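Local coordinates for protein SecB-like chaperone Rv1957 (Mycobacterium tuberculosis, PDB 5MTW) that acts as the chaperone of a type II toxin-antitoxin system: it prevents aggregation of the antitoxin HigA1 and is required for neutralising the toxin HigB1, at residues 50-61 with 72-83. Sequence-based numbering, arbitrary orientation.
Sequences LTYDLEFEPAVD and VRISCHLRIQNQ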
loop_
_atom_site.group_PDB
_atom_site.type_symbol
_atom_site.label_atom_id
_atom_site.label_comp_id
_atom_site.label_asym_id
_atom_site.label_seq_id
_atom_site.Cartn_x
_atom_site.Cartn_y
_atom_site.Cartn_z
ATOM N N LEU A 50 -11.576 14.642 16.213
ATOM C CA LEU A 50 -10.964 14.713 14.872
ATOM C C LEU A 50 -11.973 14.292 13.788
ATOM O O LEU A 50 -12.773 13.331 13.950
ATOM C CB LEU A 50 -9.569 14.050 14.920
ATOM C CG LEU A 50 -8.902 13.419 13.751
ATOM C CD1 LEU A 50 -7.479 12.957 14.018
ATOM C CD2 LEU A 50 -9.763 12.212 13.548
ATOM N N THR A 51 -12.039 15.085 12.726
ATOM C CA THR A 51 -12.974 14.767 11.677
ATOM C C THR A 51 -12.402 14.953 10.225
ATOM O O THR A 51 -11.278 15.309 10.051
ATOM C CB THR A 51 -14.304 15.548 11.849
ATOM O OG1 THR A 51 -15.324 14.891 11.084
ATOM C CG2 THR A 51 -14.145 17.018 11.419
ATOM N N TYR A 52 -13.219 14.695 9.223
ATOM C CA TYR A 52 -12.785 14.863 7.842
ATOM C C TYR A 52 -13.878 15.179 6.887
ATOM O O TYR A 52 -14.989 14.808 7.110
ATOM C CB TYR A 52 -12.033 13.598 7.425
ATOM C CG TYR A 52 -12.920 12.425 7.198
ATOM C CD1 TYR A 52 -13.329 11.640 8.236
ATOM C CD2 TYR A 52 -13.351 12.108 5.897
ATOM C CE1 TYR A 52 -14.181 10.591 8.020
ATOM C CE2 TYR A 52 -14.157 11.020 5.651
ATOM C CZ TYR A 52 -14.555 10.259 6.718
ATOM O OH TYR A 52 -15.335 9.184 6.515
ATOM N N ASP A 53 -13.502 15.824 5.809
ATOM C CA ASP A 53 -14.361 16.099 4.661
ATOM C C ASP A 53 -13.712 15.467 3.443
ATOM O O ASP A 53 -12.472 15.496 3.322
ATOM C CB ASP A 53 -14.434 17.592 4.318
ATOM C CG ASP A 53 -15.010 18.425 5.395
ATOM O OD1 ASP A 53 -15.652 17.897 6.315
ATOM O OD2 ASP A 53 -14.824 19.644 5.314
ATOM N N LEU A 54 -14.520 14.876 2.574
ATOM C CA LEU A 54 -14.020 14.217 1.327
ATOM C C LEU A 54 -14.966 14.487 0.143
ATOM O O LEU A 54 -16.072 13.996 0.113
ATOM C CB LEU A 54 -13.827 12.720 1.523
ATOM C CG LEU A 54 -13.190 11.962 0.341
ATOM C CD1 LEU A 54 -11.917 12.566 -0.200
ATOM C CD2 LEU A 54 -12.955 10.474 0.653
ATOM N N GLU A 55 -14.504 15.275 -0.808
ATOM C CA GLU A 55 -15.276 15.727 -1.957
ATOM C C GLU A 55 -14.707 14.848 -3.090
ATOM O O GLU A 55 -13.477 14.698 -3.165
ATOM C CB GLU A 55 -14.969 17.179 -2.279
ATOM C CG GLU A 55 -15.745 17.672 -3.489
ATOM C CD GLU A 55 -15.368 19.071 -3.938
ATOM O OE1 GLU A 55 -14.390 19.631 -3.385
ATOM O OE2 GLU A 55 -16.064 19.610 -4.839
ATOM N N PHE A 56 -15.581 14.271 -3.915
ATOM C CA PHE A 56 -15.182 13.518 -5.104
ATOM C C PHE A 56 -15.666 14.266 -6.345
ATOM O O PHE A 56 -16.737 14.866 -6.320
ATOM C CB PHE A 56 -15.875 12.195 -5.133
ATOM C CG PHE A 56 -15.610 11.312 -3.940
ATOM C CD1 PHE A 56 -16.323 11.480 -2.751
ATOM C CD2 PHE A 56 -14.669 10.311 -4.003
ATOM C CE1 PHE A 56 -16.120 10.642 -1.651
ATOM C CE2 PHE A 56 -14.439 9.456 -2.897
ATOM C CZ PHE A 56 -15.175 9.629 -1.714
ATOM N N GLU A 57 -14.946 14.199 -7.453
ATOM C CA GLU A 57 -15.472 14.753 -8.707
ATOM C C GLU A 57 -15.139 13.732 -9.832
ATOM O O GLU A 57 -13.971 13.531 -10.145
ATOM C CB GLU A 57 -14.905 16.165 -8.945
ATOM C CG GLU A 57 -15.627 17.082 -9.947
ATOM C CD GLU A 57 -17.148 17.094 -9.825
ATOM O OE1 GLU A 57 -17.708 17.504 -8.770
ATOM O OE2 GLU A 57 -17.790 16.705 -10.825
ATOM N N PRO A 58 -16.157 13.045 -10.363
ATOM C CA PRO A 58 -15.971 12.114 -11.468
ATOM C C PRO A 58 -15.881 12.748 -12.881
ATOM O O PRO A 58 -16.395 13.822 -13.128
ATOM C CB PRO A 58 -17.165 11.149 -11.341
ATOM C CG PRO A 58 -18.043 11.718 -10.315
ATOM C CD PRO A 58 -17.566 13.062 -9.904
ATOM N N ALA A 59 -15.196 12.085 -13.811
ATOM C CA ALA A 59 -15.077 12.605 -15.135
ATOM C C ALA A 59 -14.830 11.404 -16.013
ATOM O O ALA A 59 -14.429 10.336 -15.524
ATOM C CB ALA A 59 -13.972 13.639 -15.183
ATOM N N VAL A 60 -15.163 11.502 -17.288
ATOM C CA VAL A 60 -14.857 10.382 -18.214
ATOM C C VAL A 60 -14.129 11.011 -19.451
ATOM O O VAL A 60 -14.399 12.136 -19.839
ATOM C CB VAL A 60 -16.093 9.508 -18.502
ATOM C CG1 VAL A 60 -17.206 10.286 -19.173
ATOM C CG2 VAL A 60 -15.749 8.281 -19.364
ATOM N N ASP A 61 -13.130 10.327 -19.971
ATOM C CA ASP A 61 -12.436 10.796 -21.204
ATOM C C ASP A 61 -12.638 9.708 -22.203
ATOM O O ASP A 61 -12.315 8.504 -21.950
ATOM C CB ASP A 61 -10.918 11.014 -21.017
ATOM C CG ASP A 61 -10.569 11.929 -19.890
ATOM O OD1 ASP A 61 -11.121 13.050 -19.842
ATOM O OD2 ASP A 61 -9.708 11.531 -19.043
ATOM N N VAL A 72 -12.163 6.493 -16.873
ATOM C CA VAL A 72 -12.938 7.077 -15.760
ATOM C C VAL A 72 -11.972 7.624 -14.748
ATOM O O VAL A 72 -11.040 6.891 -14.291
ATOM C CB VAL A 72 -13.871 6.051 -15.072
ATOM C CG1 VAL A 72 -14.615 6.715 -13.894
ATOM C CG2 VAL A 72 -14.844 5.552 -16.119
ATOM N N ARG A 73 -12.152 8.908 -14.401
ATOM C CA ARG A 73 -11.293 9.596 -13.454
ATOM C C ARG A 73 -12.148 10.065 -12.277
ATOM O O ARG A 73 -13.293 10.558 -12.457
ATOM C CB ARG A 73 -10.585 10.841 -14.090
ATOM C CG ARG A 73 -9.555 10.582 -15.128
ATOM C CD ARG A 73 -8.834 11.874 -15.542
ATOM N NE ARG A 73 -9.620 12.600 -16.528
ATOM C CZ ARG A 73 -10.213 13.785 -16.329
ATOM N NH1 ARG A 73 -10.076 14.441 -15.172
ATOM N NH2 ARG A 73 -10.949 14.309 -17.322
ATOM N N ILE A 74 -11.619 9.890 -11.088
ATOM C CA ILE A 74 -12.209 10.512 -9.893
ATOM C C ILE A 74 -11.149 11.342 -9.190
ATOM O O ILE A 74 -10.068 10.828 -8.808
ATOM C CB ILE A 74 -12.877 9.490 -8.935
ATOM C CG1 ILE A 74 -13.962 8.746 -9.750
ATOM C CG2 ILE A 74 -13.469 10.215 -7.719
ATOM C CD1 ILE A 74 -14.554 7.579 -9.054
ATOM N N SER A 75 -11.456 12.636 -9.166
ATOM C CA SER A 75 -10.693 13.678 -8.437
ATOM C C SER A 75 -11.217 13.766 -6.990
ATOM O O SER A 75 -12.435 13.695 -6.775
ATOM C CB SER A 75 -10.830 15.041 -9.171
ATOM O OG SER A 75 -10.038 16.010 -8.535
ATOM N N CYS A 76 -10.316 13.750 -6.007
ATOM C CA CYS A 76 -10.690 13.759 -4.601
ATOM C C CYS A 76 -10.015 14.929 -3.859
ATOM O O CYS A 76 -8.803 15.256 -4.102
ATOM C CB CYS A 76 -10.296 12.463 -3.924
ATOM S SG CYS A 76 -10.831 11.002 -4.798
ATOM N N HIS A 77 -10.735 15.468 -2.885
ATOM C CA HIS A 77 -10.189 16.516 -1.979
ATOM C C HIS A 77 -10.510 16.077 -0.519
ATOM O O HIS A 77 -11.661 15.902 -0.135
ATOM C CB HIS A 77 -10.685 17.958 -2.302
ATOM C CG HIS A 77 -9.930 18.994 -1.503
ATOM N ND1 HIS A 77 -8.665 19.428 -1.851
ATOM C CD2 HIS A 77 -10.205 19.584 -0.311
ATOM C CE1 HIS A 77 -8.217 20.277 -0.946
ATOM N NE2 HIS A 77 -9.130 20.382 0.002
ATOM N N LEU A 78 -9.475 15.772 0.216
ATOM C CA LEU A 78 -9.542 15.319 1.583
ATOM C C LEU A 78 -9.042 16.421 2.506
ATOM O O LEU A 78 -7.916 17.006 2.345
ATOM C CB LEU A 78 -8.694 14.063 1.760
ATOM C CG LEU A 78 -8.520 13.606 3.201
ATOM C CD1 LEU A 78 -9.800 13.033 3.655
ATOM C CD2 LEU A 78 -7.397 12.589 3.380
ATOM N N ARG A 79 -9.838 16.691 3.518
ATOM C CA ARG A 79 -9.492 17.692 4.525
ATOM C C ARG A 79 -9.719 17.012 5.852
ATOM O O ARG A 79 -10.819 16.554 6.141
ATOM C CB ARG A 79 -10.402 18.923 4.434
ATOM C CG ARG A 79 -9.997 20.011 3.467
ATOM C CD ARG A 79 -10.943 21.255 3.586
ATOM N NE ARG A 79 -10.251 22.549 3.772
ATOM C CZ ARG A 79 -9.532 23.207 2.850
ATOM N NH1 ARG A 79 -9.337 22.713 1.658
ATOM N NH2 ARG A 79 -9.000 24.385 3.121
ATOM N N ILE A 80 -8.645 16.869 6.592
ATOM C CA ILE A 80 -8.672 16.346 7.965
ATOM C C ILE A 80 -8.542 17.512 8.936
ATOM O O ILE A 80 -7.674 18.347 8.786
ATOM C CB ILE A 80 -7.557 15.316 8.187
ATOM C CG1 ILE A 80 -7.852 14.084 7.304
ATOM C CG2 ILE A 80 -7.475 14.887 9.638
ATOM C CD1 ILE A 80 -6.775 13.047 7.375
ATOM N N GLN A 81 -9.420 17.515 9.929
ATOM C CA GLN A 81 -9.610 18.652 10.799
ATOM C C GLN A 81 -9.815 18.252 12.253
ATOM O O GLN A 81 -10.515 17.279 12.532
ATOM C CB GLN A 81 -10.877 19.358 10.384
ATOM C CG GLN A 81 -10.864 19.936 8.991
ATOM C CD GLN A 81 -12.084 20.776 8.757
ATOM O OE1 GLN A 81 -13.174 20.292 8.928
ATOM N NE2 GLN A 81 -11.904 22.040 8.435
ATOM N N ASN A 82 -9.211 19.054 13.129
ATOM C CA ASN A 82 -9.557 19.187 14.606
ATOM C C ASN A 82 -10.880 19.943 14.840
ATOM O O ASN A 82 -11.067 21.046 14.363
ATOM C CB ASN A 82 -8.423 19.939 15.389
ATOM C CG ASN A 82 -7.133 19.115 15.474
ATOM O OD1 ASN A 82 -7.209 17.895 15.443
ATOM N ND2 ASN A 82 -5.949 19.768 15.529
ATOM N N GLN A 83 -11.777 19.332 15.592
ATOM C CA GLN A 83 -13.072 19.949 15.964
ATOM C C GLN A 83 -12.923 20.727 17.299
ATOM O O GLN A 83 -12.081 20.379 18.135
ATOM C CB GLN A 83 -14.112 18.823 16.142
ATOM C CG GLN A 83 -15.463 19.029 15.483
ATOM C CD GLN A 83 -16.259 17.732 15.405
ATOM O OE1 GLN A 83 -15.952 16.758 16.087
ATOM N NE2 GLN A 83 -17.277 17.714 14.567
#
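Glu-57 N donates to Ser-75 O at 2.6 Å, the shortest of ten backbone hydrogen bonds that zip strands 50-61 and 72-82 together in antiparallel register without a bulge. The hydrogen-bonded pairs run from Thr-51/Gln-81 to Ala-59/Arg-73; Thr-51 N donates to Gln-81 O almost straight (178°). This hairpin forms one side of the four-stranded antiparallel sheet of the SecB-like chaperone: 50-62 is an outermost strand within the chain, and 69-82 lies beside 99-114.

Near the turn, NE and NH2 of Arg-73 each donate to one oxygen of Asp-61, NE to OD2 at 2.7 Å and NH2 to OD1 at 2.8 Å. Each oxygen is met on its syn side, and the carboxylate lies only 13° from the guanidinium plane. A bend at chi3 (-82°) turns the arginine head back over strand 50-61, where one guanidinium face covers CB of Ala-59. With NH1 of Arg-73 in a salt bridge to Glu-107 on strand 99-114, the arginine links three strands.

The two faces differ sharply. On the one carrying Leu-54, Phe-56 and Cys-76, CD1 of Leu-54 lies 4.1 Å from CB of both Cys-76 and Leu-78. CG2 of Ile-74 meets the Phe-56 ring at its edge, 3.9 Å from CD2, while SG of Cys-76 approaches that ring obliquely in a sulfur-aromatic contact. Helix 125-154 packs on this side; nearer the 50/82 end, Leu-50, Tyr-52 and Ile-80 pack against aromatic side-chain surface of the bound peptide.

The other face is mostly polar. There NH1 of Arg-79 donates to NE2 of His-77 at 2.9 Å, a bent bond, and Gln-81 NE2 is hydrogen-bonded to OD1 of Asp-100. The hairpin is thus amphipathic: one face is largely apolar for helix and peptide, the other carries charges, with an ion pair joining its strands near the turn.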